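PDB 5H5L: glutathione s-transferase S2 from Nilaparvata lugens, which probably conjugates glutathione to electrophilic substrates as a sigma-class glutathione transferase and acts as a glutathione-requiring prostaglandin D synthase. Local coordinates for residues 14-19 / 31-36; 51-56 / 60-65; 106-111 / 115-120; 147-152 / 182-187; 162-165 / 169-172. One frame throughout, in Å; residues are numbered along the deposited sequence.

Contact 1. Residues 14-19 / 31-36. With GSH (glutathione), chain E.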
# COMPACT_ATOMS: atom_id res chain seq x y z
N LEU B 14 -4.68 8.66 10.01
CA LEU B 14 -4.63 8.57 8.56
C LEU B 14 -5.44 9.64 7.84
O LEU B 14 -5.35 9.75 6.60
CB LEU B 14 -5.13 7.19 8.12
CG LEU B 14 -4.16 6.06 8.48
CD1 LEU B 14 -4.69 4.69 8.02
CD2 LEU B 14 -2.80 6.36 7.85
N GLY B 15 -6.26 10.40 8.54
CA GLY B 15 -6.89 11.52 7.87
C GLY B 15 -5.91 12.65 7.58
O GLY B 15 -6.06 13.36 6.59
N GLU B 16 -4.89 12.81 8.43
CA GLU B 16 -4.06 14.01 8.36
C GLU B 16 -3.27 14.14 7.07
O GLU B 16 -3.20 15.25 6.53
CB GLU B 16 -3.11 14.04 9.57
CG GLU B 16 -2.56 15.42 9.92
CD GLU B 16 -3.63 16.38 10.43
OE1 GLU B 16 -4.73 15.88 10.77
OE2 GLU B 16 -3.38 17.61 10.49
N PRO B 17 -2.69 13.07 6.52
CA PRO B 17 -2.05 13.23 5.22
C PRO B 17 -2.98 13.80 4.18
O PRO B 17 -2.55 14.62 3.36
CB PRO B 17 -1.57 11.81 4.89
CG PRO B 17 -2.12 10.94 5.88
CD PRO B 17 -2.52 11.72 7.06
N ILE B 18 -4.26 13.42 4.20
CA ILE B 18 -5.17 13.97 3.20
C ILE B 18 -5.48 15.43 3.51
O ILE B 18 -5.50 16.28 2.61
CB ILE B 18 -6.44 13.11 3.14
CG1 ILE B 18 -6.10 11.67 2.70
CG2 ILE B 18 -7.43 13.71 2.15
CD1 ILE B 18 -7.16 10.67 2.99
N ARG B 19 -5.70 15.76 4.79
CA ARG B 19 -5.91 17.16 5.15
C ARG B 19 -4.72 18.02 4.76
O ARG B 19 -4.88 19.13 4.22
CB ARG B 19 -6.19 17.27 6.66
CG ARG B 19 -7.46 16.58 7.15
CD ARG B 19 -7.48 16.45 8.67
NE ARG B 19 -8.64 15.73 9.21
CZ ARG B 19 -8.58 14.82 10.17
NH1 ARG B 19 -7.42 14.48 10.72
NH2 ARG B 19 -9.69 14.23 10.59
N ASP B 31 -14.14 19.10 6.35
CA ASP B 31 -13.38 18.26 7.26
C ASP B 31 -14.36 17.60 8.22
O ASP B 31 -14.54 18.02 9.37
CB ASP B 31 -12.33 19.08 8.00
CG ASP B 31 -11.32 18.24 8.73
OD1 ASP B 31 -11.08 17.09 8.31
OD2 ASP B 31 -10.75 18.73 9.74
N ASN B 32 -15.01 16.54 7.74
CA ASN B 32 -16.04 15.84 8.50
C ASN B 32 -15.41 14.88 9.51
O ASN B 32 -14.92 13.81 9.14
CB ASN B 32 -16.96 15.10 7.52
CG ASN B 32 -18.13 14.44 8.21
OD1 ASN B 32 -18.78 15.04 9.06
ND2 ASN B 32 -18.39 13.18 7.85
N ARG B 33 -15.44 15.26 10.80
CA ARG B 33 -14.79 14.51 11.88
C ARG B 33 -15.80 13.71 12.71
O ARG B 33 -16.87 14.20 13.05
CB ARG B 33 -14.00 15.44 12.81
CG ARG B 33 -12.86 16.15 12.11
CD ARG B 33 -12.13 17.20 12.98
NE ARG B 33 -10.85 17.51 12.34
CZ ARG B 33 -9.64 17.18 12.80
NH1 ARG B 33 -9.44 16.55 13.95
NH2 ARG B 33 -8.61 17.48 12.05
N ILE B 34 -15.40 12.50 13.07
CA ILE B 34 -16.28 11.51 13.69
C ILE B 34 -15.79 11.23 15.09
O ILE B 34 -14.60 10.95 15.29
CB ILE B 34 -16.31 10.19 12.90
CG1 ILE B 34 -16.61 10.46 11.44
CG2 ILE B 34 -17.34 9.24 13.49
CD1 ILE B 34 -17.93 11.17 11.20
N GLU B 35 -16.72 11.24 16.04
CA GLU B 35 -16.42 10.82 17.40
C GLU B 35 -16.49 9.30 17.53
O GLU B 35 -17.32 8.63 16.90
CB GLU B 35 -17.38 11.47 18.39
CG GLU B 35 -17.30 13.00 18.43
CD GLU B 35 -15.92 13.54 18.80
OE1 GLU B 35 -15.24 12.97 19.69
OE2 GLU B 35 -15.51 14.55 18.17
N ARG B 36 -15.61 8.77 18.38
CA ARG B 36 -15.50 7.32 18.58
C ARG B 36 -16.82 6.73 19.04
O ARG B 36 -17.10 5.55 18.79
CB ARG B 36 -14.41 7.03 19.62
CG ARG B 36 -13.28 8.10 19.66
CD ARG B 36 -11.90 7.51 19.90
NE ARG B 36 -11.49 6.67 18.77
CZ ARG B 36 -11.10 5.40 18.85
NH1 ARG B 36 -11.03 4.78 20.03
NH2 ARG B 36 -10.76 4.74 17.74
N1 GSH E . -5.34 0.97 4.25
CA1 GSH E . -6.32 1.89 4.82
C1 GSH E . -5.86 3.34 4.55
O11 GSH E . -4.62 3.59 4.44
O12 GSH E . -6.70 4.28 4.44
CB1 GSH E . -6.36 1.70 6.36
CG1 GSH E . -7.55 2.48 6.89
CD1 GSH E . -7.72 2.19 8.41
OE1 GSH E . -7.05 1.39 8.97
N2 GSH E . -8.75 2.94 9.14
CA2 GSH E . -8.91 2.69 10.57
C2 GSH E . -10.37 2.39 10.86
O2 GSH E . -11.21 2.75 10.10
CB2 GSH E . -8.54 3.97 11.29
SG2 GSH E . -6.85 4.44 10.93
N3 GSH E . -10.72 1.71 12.09
CA3 GSH E . -12.12 1.45 12.41
C3 GSH E . -12.46 0.00 12.13
O31 GSH E . -11.62 -0.78 11.62
O32 GSH E . -13.61 -0.39 12.41
O HOH W 1 -6.17 17.47 12.18
O HOH W 2 -11.99 14.53 8.76
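R19 meets D31 and R33 from CG out to its guanidinium. CB points at the strand, and CG lies anti to the carbonyl carbon (chi1 -63°), from where the chain runs extended to NE. CG and CD pass beside the D31 carboxylate, with R19 CD 3.7 Å from D31 OD1. NE then gives its N-H to the syn lone pair of that oxygen, R19 NE to D31 OD1 being 2.9 Å, while the carboxylate plane stands 77° from the guanidinium. Helix 15-25 is the crossover of the beta-alpha-beta unit between strands 4-9 and 30-34 in the thioredoxin-like N-terminal domain, and this salt bridge ties it to the second strand. R33 NH2 lies over the centre of the R19 guanidinium, the two groups stacked with centres 3.7 Å apart and planes at 20°. The two like charges are probably offset by acids: D31 OD2 takes R33 NE at 2.9 Å, and R19 NH1 reaches E16 OE1 at 3.0 Å and also the carbonyl of F11. NH2 bonds to the F9 carbonyl and to a water held by D31 OD1. Replacing R19 with a leucine would probably leave D31 OD1 and E16 OE1 without their cationic mate and strip R33 of its stacking partner. The other carboxylate oxygen, E16 OE2, is held by W193, W20 and R197.

Contact 2. Residues 51-56 / 60-65. With GSH (glutathione), chain E.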
# COMPACT_ATOMS: atom_id res chain seq x y z
N VAL B 51 -12.20 4.27 7.66
CA VAL B 51 -11.91 5.63 7.23
C VAL B 51 -10.39 5.76 7.18
O VAL B 51 -9.67 4.96 7.81
CB VAL B 51 -12.55 6.68 8.18
CG1 VAL B 51 -14.05 6.76 7.96
CG2 VAL B 51 -12.21 6.38 9.63
N PRO B 52 -9.87 6.75 6.46
CA PRO B 52 -10.55 7.84 5.76
C PRO B 52 -11.31 7.50 4.50
O PRO B 52 -10.96 6.55 3.80
CB PRO B 52 -9.39 8.76 5.37
CG PRO B 52 -8.23 7.84 5.25
CD PRO B 52 -8.41 6.86 6.34
N VAL B 53 -12.31 8.34 4.23
CA VAL B 53 -13.04 8.39 2.96
C VAL B 53 -12.99 9.82 2.46
O VAL B 53 -13.33 10.75 3.20
CB VAL B 53 -14.50 7.92 3.13
CG1 VAL B 53 -15.27 8.04 1.86
CG2 VAL B 53 -14.53 6.49 3.67
N LEU B 54 -12.58 10.01 1.22
CA LEU B 54 -12.64 11.32 0.60
C LEU B 54 -13.70 11.26 -0.49
O LEU B 54 -13.60 10.45 -1.42
CB LEU B 54 -11.31 11.74 0.00
CG LEU B 54 -11.31 13.14 -0.64
CD1 LEU B 54 -11.37 14.20 0.44
CD2 LEU B 54 -10.08 13.31 -1.47
N GLU B 55 -14.71 12.12 -0.37
CA GLU B 55 -15.71 12.28 -1.42
C GLU B 55 -15.25 13.36 -2.38
O GLU B 55 -15.09 14.52 -2.00
CB GLU B 55 -17.07 12.58 -0.80
CG GLU B 55 -18.26 12.47 -1.75
CD GLU B 55 -19.56 12.97 -1.09
OE1 GLU B 55 -20.18 12.20 -0.34
OE2 GLU B 55 -19.89 14.15 -1.25
N VAL B 56 -15.03 12.97 -3.63
CA VAL B 56 -14.60 13.86 -4.70
C VAL B 56 -15.76 14.03 -5.68
O VAL B 56 -16.21 13.05 -6.29
CB VAL B 56 -13.37 13.30 -5.43
CG1 VAL B 56 -12.94 14.23 -6.50
CG2 VAL B 56 -12.23 13.04 -4.40
N GLN B 60 -17.34 8.67 -3.37
CA GLN B 60 -16.58 8.22 -2.23
C GLN B 60 -15.35 7.42 -2.68
O GLN B 60 -15.48 6.45 -3.43
CB GLN B 60 -17.44 7.34 -1.34
CG GLN B 60 -18.56 8.01 -0.53
CD GLN B 60 -19.10 7.09 0.58
OE1 GLN B 60 -19.26 7.50 1.73
NE2 GLN B 60 -19.35 5.83 0.24
N VAL B 61 -14.18 7.82 -2.23
CA VAL B 61 -12.94 7.09 -2.47
C VAL B 61 -12.26 6.85 -1.13
O VAL B 61 -12.22 7.75 -0.29
CB VAL B 61 -11.98 7.84 -3.40
CG1 VAL B 61 -10.82 6.91 -3.78
CG2 VAL B 61 -12.71 8.35 -4.61
N CYS B 62 -11.75 5.66 -0.92
CA CYS B 62 -10.97 5.42 0.28
C CYS B 62 -9.52 5.12 -0.09
O CYS B 62 -9.11 5.27 -1.25
CB CYS B 62 -11.55 4.31 1.14
SG CYS B 62 -13.02 3.57 0.60
N GLN B 63 -8.75 4.75 0.95
CA GLN B 63 -7.32 4.44 0.95
C GLN B 63 -6.45 5.68 0.99
O GLN B 63 -6.27 6.37 -0.02
CB GLN B 63 -6.96 3.56 -0.25
CG GLN B 63 -7.65 2.21 -0.10
CD GLN B 63 -7.18 1.44 1.15
OE1 GLN B 63 -6.09 1.68 1.69
NE2 GLN B 63 -8.01 0.52 1.61
N SER B 64 -5.84 5.92 2.16
CA SER B 64 -5.09 7.14 2.42
C SER B 64 -3.93 7.30 1.45
O SER B 64 -3.68 8.40 0.95
CB SER B 64 -4.56 7.15 3.86
OG SER B 64 -3.64 6.09 4.08
N THR B 65 -3.22 6.20 1.16
CA THR B 65 -2.08 6.29 0.25
C THR B 65 -2.53 6.61 -1.17
O THR B 65 -1.94 7.49 -1.83
CB THR B 65 -1.25 5.00 0.26
OG1 THR B 65 -0.83 4.70 1.60
CG2 THR B 65 -0.00 5.14 -0.57
N1 GSH E . -5.34 0.97 4.25
CA1 GSH E . -6.32 1.89 4.82
C1 GSH E . -5.86 3.34 4.55
O11 GSH E . -4.62 3.59 4.44
O12 GSH E . -6.70 4.28 4.44
CB1 GSH E . -6.36 1.70 6.36
CG1 GSH E . -7.55 2.48 6.89
CD1 GSH E . -7.72 2.19 8.41
OE1 GSH E . -7.05 1.39 8.97
N2 GSH E . -8.75 2.94 9.14
CA2 GSH E . -8.91 2.69 10.57
C2 GSH E . -10.37 2.39 10.86
O2 GSH E . -11.21 2.75 10.10
CB2 GSH E . -8.54 3.97 11.29
SG2 GSH E . -6.85 4.44 10.93
N3 GSH E . -10.72 1.71 12.09
CA3 GSH E . -12.12 1.45 12.41
C3 GSH E . -12.46 0.00 12.13
O31 GSH E . -11.62 -0.78 11.62
O32 GSH E . -13.61 -0.39 12.41
O HOH W 3 -9.48 4.49 3.74
O HOH W 4 -18.32 10.40 1.89
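L54 and V61 are the hydrogen-bonded pair of an antiparallel beta hairpin, strands 53-56 and 59-62, at the edge of the thioredoxin-like sheet; the loop before strand 53-56 and the start of helix 64-75 bind glutathione. V51 begins the walk with its backbone: its N bonds to GSH O2 at 3.0 Å, and its O accepts from GSH N2. P52 follows a cis peptide bond; its CG packs on S64 CB at 4.0 Å, and its carbonyl shares a water with Q63 N and GSH O12. V53 lays CG1 against CB of Q60, 3.9 Å away. L54 N to V61 O is 2.7 Å and V61 N to L54 O 2.8 Å. E55 and Q60 make the next, non-hydrogen-bonded pair. In the second segment, Q63 bends at chi2 (-63°), bringing OE1 to the ligand amine while NE2 bonds D97 and T94 of the second subunit. A leucine at Q63 would probably cost the glutathione amine this acceptor and leave those two residues without their NE2 donor. S64 OG closes on GSH O11 at 2.7 Å.

Contact 3. Residues 106-111 / 115-120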
# COMPACT_ATOMS: atom_id res chain seq x y z
N PHE B 106 -1.00 -1.19 18.72
CA PHE B 106 -2.13 -0.37 19.14
C PHE B 106 -3.35 -1.22 19.45
O PHE B 106 -4.13 -0.88 20.35
CB PHE B 106 -2.48 0.67 18.07
CG PHE B 106 -2.95 1.99 18.64
CD1 PHE B 106 -2.11 3.09 18.64
CD2 PHE B 106 -4.22 2.11 19.19
CE1 PHE B 106 -2.53 4.30 19.18
CE2 PHE B 106 -4.64 3.32 19.73
CZ PHE B 106 -3.79 4.41 19.72
N ARG B 107 -3.52 -2.33 18.75
CA ARG B 107 -4.73 -3.13 18.84
C ARG B 107 -4.58 -4.30 19.79
O ARG B 107 -5.42 -5.21 19.78
CB ARG B 107 -5.13 -3.63 17.45
CG ARG B 107 -5.50 -2.50 16.45
CD ARG B 107 -5.95 -3.03 15.09
NE ARG B 107 -6.35 -1.95 14.18
CZ ARG B 107 -7.55 -1.37 14.17
NH1 ARG B 107 -7.81 -0.40 13.30
NH2 ARG B 107 -8.50 -1.76 15.03
N GLU B 108 -3.52 -4.34 20.60
CA GLU B 108 -3.30 -5.47 21.50
C GLU B 108 -4.04 -5.23 22.81
O GLU B 108 -3.93 -4.17 23.42
CB GLU B 108 -1.80 -5.68 21.76
CG GLU B 108 -1.47 -6.83 22.71
CD GLU B 108 -1.94 -8.20 22.22
OE1 GLU B 108 -2.10 -8.40 20.99
OE2 GLU B 108 -2.14 -9.09 23.08
N SER B 109 -4.83 -6.23 23.22
CA SER B 109 -5.65 -6.11 24.41
C SER B 109 -4.98 -6.68 25.66
O SER B 109 -5.35 -6.29 26.77
CB SER B 109 -6.98 -6.83 24.20
OG SER B 109 -6.74 -8.21 23.93
N ASP B 110 -4.02 -7.58 25.51
CA ASP B 110 -3.29 -8.10 26.66
C ASP B 110 -2.15 -7.15 27.00
O ASP B 110 -1.23 -6.95 26.20
CB ASP B 110 -2.73 -9.48 26.36
CG ASP B 110 -2.03 -10.09 27.56
OD1 ASP B 110 -2.74 -10.52 28.49
OD2 ASP B 110 -0.78 -10.11 27.59
N GLU B 111 -2.19 -6.60 28.22
CA GLU B 111 -1.29 -5.50 28.54
C GLU B 111 0.17 -5.93 28.52
O GLU B 111 1.04 -5.16 28.07
CB GLU B 111 -1.64 -4.92 29.90
CG GLU B 111 -3.00 -4.28 29.91
CD GLU B 111 -3.02 -3.02 29.07
OE1 GLU B 111 -1.93 -2.59 28.63
OE2 GLU B 111 -4.11 -2.45 28.87
N LYS B 115 3.17 -4.51 26.16
CA LYS B 115 4.46 -4.00 26.61
C LYS B 115 5.58 -4.69 25.86
O LYS B 115 6.61 -4.08 25.56
CB LYS B 115 4.60 -4.20 28.12
CG LYS B 115 3.73 -3.29 28.93
CD LYS B 115 4.32 -1.90 29.06
CE LYS B 115 3.33 -0.99 29.75
NZ LYS B 115 3.85 0.37 30.03
N LYS B 116 5.43 -5.98 25.58
CA LYS B 116 6.48 -6.67 24.85
C LYS B 116 6.55 -6.18 23.41
O LYS B 116 7.63 -6.01 22.86
CB LYS B 116 6.27 -8.18 24.89
CG LYS B 116 6.60 -8.82 26.27
CD LYS B 116 6.36 -10.35 26.27
CE LYS B 116 5.26 -10.77 27.27
NZ LYS B 116 4.44 -11.94 26.78
N LEU B 117 5.40 -5.93 22.79
CA LEU B 117 5.41 -5.38 21.43
C LEU B 117 6.08 -4.02 21.41
O LEU B 117 6.94 -3.76 20.57
CB LEU B 117 3.99 -5.29 20.89
CG LEU B 117 3.31 -6.65 20.67
CD1 LEU B 117 1.82 -6.46 20.40
CD2 LEU B 117 3.98 -7.41 19.57
N GLU B 118 5.72 -3.15 22.36
CA GLU B 118 6.32 -1.82 22.41
C GLU B 118 7.83 -1.88 22.58
O GLU B 118 8.56 -1.08 21.98
CB GLU B 118 5.69 -1.01 23.54
CG GLU B 118 6.30 0.37 23.71
CD GLU B 118 5.85 1.08 24.97
OE1 GLU B 118 5.58 0.40 25.98
OE2 GLU B 118 5.78 2.32 24.95
N GLU B 119 8.33 -2.81 23.40
CA GLU B 119 9.77 -2.97 23.56
C GLU B 119 10.42 -3.35 22.23
O GLU B 119 11.44 -2.78 21.82
CB GLU B 119 10.08 -4.04 24.61
CG GLU B 119 11.54 -4.53 24.62
CD GLU B 119 11.78 -5.81 23.78
OE1 GLU B 119 10.86 -6.66 23.69
OE2 GLU B 119 12.91 -5.97 23.24
N THR B 120 9.89 -4.38 21.58
CA THR B 120 10.43 -4.76 20.27
C THR B 120 10.33 -3.60 19.30
O THR B 120 11.29 -3.28 18.59
CB THR B 120 9.68 -5.99 19.75
OG1 THR B 120 9.84 -7.07 20.68
CG2 THR B 120 10.19 -6.41 18.36
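This is a surface contact within the C-terminal helical domain, where E108, in the turn leaving helix 82-106, lies against L117 on the first turns of helix 111-139. L117 CD1 presses on the aliphatic stem of E108, 3.9 Å from E108 CB and 4.0 Å from E108 CG, the two side chains crossing at about a right angle. E108 CG stands anti to its own backbone N (chi1 179°) and the chain then bends at chi2, which turns the carboxylate along its own segment, toward D110; there E108 OE2 receives a weak hydrogen bond from D110 N at 3.4 Å. L117 also packs on K104 and W105 of helix 82-106, so it fills the angle between the two helices. The backbone link is a regular helical bond of the first turn, K115 N to E111 O at 2.9 Å. K115 CG lies 3.4 Å from E111 O. D110 is the N-cap, its side chain capping a backbone N of the first turn; OD2 also bonds the T113 hydroxyl. R107, at the start of the turn, touches glutathione. The chemistry is thus a methyl group against a methylene stem plus one main-chain bond: no salt bridge crosses between the segments, and the acidic head of E108 keeps to the side of the turn, which implies that the methylenes, not the charge, do the packing.

Contact 4. Residues 147-152 / 182-187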
# COMPACT_ATOMS: atom_id res chain seq x y z
N GLY B 147 15.40 13.73 -4.54
CA GLY B 147 15.95 15.03 -4.21
C GLY B 147 14.96 16.17 -4.27
O GLY B 147 15.38 17.31 -4.42
N LYS B 148 13.66 15.90 -4.16
CA LYS B 148 12.70 17.00 -4.17
C LYS B 148 11.44 16.60 -3.40
O LYS B 148 11.15 15.42 -3.21
CB LYS B 148 12.33 17.43 -5.61
CG LYS B 148 11.74 16.34 -6.49
CD LYS B 148 11.62 16.76 -7.99
CE LYS B 148 11.06 15.63 -8.83
NZ LYS B 148 11.05 15.81 -10.31
N LEU B 149 10.72 17.63 -2.96
CA LEU B 149 9.50 17.45 -2.17
C LEU B 149 8.47 16.60 -2.93
O LEU B 149 8.20 16.84 -4.11
CB LEU B 149 8.89 18.80 -1.84
CG LEU B 149 7.66 18.74 -0.91
CD1 LEU B 149 8.08 18.43 0.52
CD2 LEU B 149 6.89 20.02 -0.93
N SER B 150 7.90 15.63 -2.25
CA SER B 150 6.85 14.80 -2.83
C SER B 150 5.68 14.66 -1.88
O SER B 150 5.76 15.01 -0.69
CB SER B 150 7.39 13.42 -3.21
OG SER B 150 7.65 12.59 -2.09
N TRP B 151 4.55 14.13 -2.41
CA TRP B 151 3.43 13.75 -1.55
C TRP B 151 3.88 12.73 -0.53
O TRP B 151 3.34 12.66 0.58
CB TRP B 151 2.25 13.20 -2.40
CG TRP B 151 2.56 11.88 -3.05
CD1 TRP B 151 3.09 11.68 -4.30
CD2 TRP B 151 2.37 10.58 -2.49
NE1 TRP B 151 3.23 10.35 -4.55
CE2 TRP B 151 2.79 9.65 -3.45
CE3 TRP B 151 1.88 10.11 -1.26
CZ2 TRP B 151 2.75 8.30 -3.23
CZ3 TRP B 151 1.85 8.76 -1.03
CH2 TRP B 151 2.29 7.86 -2.01
N GLY B 152 4.89 11.94 -0.88
CA GLY B 152 5.43 11.00 0.07
C GLY B 152 5.97 11.66 1.33
O GLY B 152 5.75 11.18 2.45
N ASP B 182 10.89 19.21 9.95
CA ASP B 182 10.81 20.65 10.17
C ASP B 182 10.51 21.38 8.87
O ASP B 182 9.78 22.37 8.86
CB ASP B 182 12.11 21.17 10.78
CG ASP B 182 12.41 20.55 12.13
OD1 ASP B 182 11.47 20.03 12.79
OD2 ASP B 182 13.58 20.58 12.55
N LYS B 183 11.04 20.87 7.77
CA LYS B 183 10.81 21.46 6.46
C LYS B 183 9.34 21.34 6.04
O LYS B 183 8.75 22.29 5.52
CB LYS B 183 11.75 20.78 5.47
CG LYS B 183 11.61 21.13 4.05
CD LYS B 183 12.95 20.95 3.33
CE LYS B 183 13.60 19.58 3.55
NZ LYS B 183 15.02 19.54 3.04
N VAL B 184 8.72 20.19 6.29
CA VAL B 184 7.36 19.99 5.80
C VAL B 184 6.39 20.80 6.63
O VAL B 184 5.51 21.49 6.10
CB VAL B 184 6.99 18.50 5.80
CG1 VAL B 184 5.49 18.34 5.65
CG2 VAL B 184 7.72 17.77 4.65
N VAL B 185 6.53 20.76 7.95
CA VAL B 185 5.55 21.46 8.77
C VAL B 185 5.65 22.97 8.66
O VAL B 185 4.77 23.67 9.18
CB VAL B 185 5.64 21.10 10.27
CG1 VAL B 185 5.50 19.63 10.43
CG2 VAL B 185 6.96 21.63 10.89
N ASN B 186 6.67 23.49 7.96
CA ASN B 186 6.81 24.91 7.71
C ASN B 186 6.46 25.31 6.29
O ASN B 186 6.51 26.50 5.96
CB ASN B 186 8.24 25.37 8.04
CG ASN B 186 8.41 25.62 9.53
OD1 ASN B 186 7.81 26.54 10.09
ND2 ASN B 186 9.19 24.76 10.19
N LEU B 187 6.07 24.37 5.44
CA LEU B 187 5.41 24.74 4.20
C LEU B 187 4.22 25.62 4.56
O LEU B 187 3.45 25.27 5.48
CB LEU B 187 4.98 23.49 3.42
CG LEU B 187 6.18 22.65 2.96
CD1 LEU B 187 5.80 21.22 2.42
CD2 LEU B 187 6.96 23.43 1.91
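L149 and L187 meet methyl to methyl, and every contact between the two segments is apolar. L149 CD2 lies 3.7 Å from L187 CD1, the two leucines reaching toward each other tip to tip. Both methyls of L149 meet L187 CD1, and L149 CD1 also touches V184 CG2 at 4.2 Å. CG of L149 lies beside the carbonyl carbon (chi1 -175°), which turns the branch toward the other segment. Polar bonds stay within each segment or go elsewhere. N186 ND2 donates to D182 O at 2.8 Å, four residues back along the chain, and L187 N bonds V184 O at 3.0 Å. S150 caps a backbone N of the first turn with its side chain while D153 OD2 takes S150 N, a reciprocal pair as in a capping box. K148 bridges to E84, while K183 makes a cation-pi contact with Y143. The arrangement joins two helix starts of the all-helical C-terminal domain of glutathione transferases, S150 and L187 being the N-cap positions of helices 151-164 and 188-196, with V184 packing on W20 of helix 15-25 in the N-terminal domain.

Contact 5. Residues 162-165 / 169-172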
# COMPACT_ATOMS: atom_id res chain seq x y z
N PHE B 162 1.95 12.04 14.35
CA PHE B 162 1.07 11.28 15.21
C PHE B 162 1.87 10.41 16.17
O PHE B 162 1.52 10.28 17.34
CB PHE B 162 0.13 10.43 14.36
CG PHE B 162 -0.91 9.70 15.16
CD1 PHE B 162 -2.11 10.32 15.46
CD2 PHE B 162 -0.70 8.40 15.59
CE1 PHE B 162 -3.09 9.65 16.19
CE2 PHE B 162 -1.67 7.73 16.32
CZ PHE B 162 -2.87 8.36 16.61
N MET B 163 2.94 9.78 15.69
CA MET B 163 3.75 8.97 16.59
C MET B 163 4.38 9.81 17.69
O MET B 163 4.54 9.36 18.82
CB MET B 163 4.85 8.26 15.83
CG MET B 163 4.37 7.17 14.89
SD MET B 163 5.77 6.40 14.07
CE MET B 163 6.82 5.94 15.44
N THR B 164 4.81 11.03 17.35
CA THR B 164 5.40 11.90 18.36
C THR B 164 4.42 12.18 19.49
O THR B 164 4.85 12.50 20.60
CB THR B 164 5.89 13.18 17.69
OG1 THR B 164 6.89 12.84 16.72
CG2 THR B 164 6.55 14.08 18.68
N THR B 165 3.11 12.02 19.28
CA THR B 165 2.19 12.23 20.39
C THR B 165 2.23 11.10 21.41
O THR B 165 1.80 11.31 22.55
CB THR B 165 0.76 12.41 19.88
OG1 THR B 165 0.27 11.17 19.37
CG2 THR B 165 0.69 13.51 18.81
N ASP B 169 10.06 11.89 21.81
CA ASP B 169 11.43 12.16 21.39
C ASP B 169 11.85 11.31 20.20
O ASP B 169 12.97 11.46 19.71
CB ASP B 169 12.38 11.90 22.55
CG ASP B 169 12.44 10.42 22.95
OD1 ASP B 169 11.45 9.68 22.71
OD2 ASP B 169 13.47 10.00 23.50
N ILE B 170 10.95 10.45 19.72
CA ILE B 170 11.33 9.28 18.95
C ILE B 170 12.10 9.66 17.69
O ILE B 170 13.11 9.03 17.36
CB ILE B 170 10.07 8.46 18.64
CG1 ILE B 170 10.46 7.05 18.21
CG2 ILE B 170 9.20 9.15 17.60
CD1 ILE B 170 9.30 6.09 18.24
N ILE B 171 11.69 10.72 16.97
CA ILE B 171 12.40 11.04 15.72
C ILE B 171 13.62 11.92 15.94
O ILE B 171 14.39 12.14 14.99
CB ILE B 171 11.50 11.71 14.66
CG1 ILE B 171 11.11 13.14 15.01
CG2 ILE B 171 10.21 10.87 14.42
CD1 ILE B 171 10.54 13.91 13.78
N ASP B 172 13.83 12.43 17.16
CA ASP B 172 14.87 13.43 17.40
C ASP B 172 16.26 12.94 17.00
O ASP B 172 17.02 13.68 16.39
CB ASP B 172 14.88 13.85 18.87
CG ASP B 172 13.81 14.87 19.19
OD1 ASP B 172 13.39 15.62 18.28
OD2 ASP B 172 13.40 14.93 20.36
O HOH W 5 9.85 12.67 18.06
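M163 and I170 carry this buried contact, their methyl ends meeting with M163 CE 3.7 Å from I170 CD1. M163 sets off with CG anti to the carbonyl carbon (chi1 -69°), runs straight through chi2 and bends at chi3 (53°), and that last bend swings the CE methyl round toward the isoleucine. I170 answers with CG1 swung opposite its backbone N (chi1 -164°), carrying CD1 to the methionine; the two chains cross at about a right angle. Beyond it, M163 packs on F98 and I102 of helix 82-106, so the methionine sits between that helix and the loop.

T164 is the second point of contact, a looser one. Its OG1 comes within 4.4 Å of I170 CG2 and 4.5 Å of I171 CG2. A water links the segments, taking the N-H of I171 at 2.9 Å and lying 3.3 Å from T164 OG1. T164 OG1 also makes a weak hydrogen bond to the L160 carbonyl. T165 turns its hydroxyl back to the chain: T165 OG1 donates to F162 O, in the plane of that carbonyl, and the same oxygen also accepts from T165 N. I171 in turn touches K178 and N181 of helix 175-185. The whole is the connection between helices 151-164 and 175-185 folding back on residues 163 and 164, a helix-to-helix turn of the all-helical C-terminal domain in glutathione transferases.

Contacts 1 and 2 belong to the thioredoxin-like domain and meet where L14 and I18 pack on P52; both reach the same sheet and both touch glutathione. Their chemistry is polar: charged side chains in the partly buried contact 1, main-chain and ligand bonds in the buried contact 2. Contacts 3, 4 and 5 lie in the helical domain and rest mainly on methyl and methylene packing. Contact 3 is at the surface, contact 4 partly buried and contact 5 buried. Contacts 4 and 5 use opposite ends of helix 151-164, their centres about 17 Å apart. Contacts 2 and 4 also touch across the domains, T65 on W151.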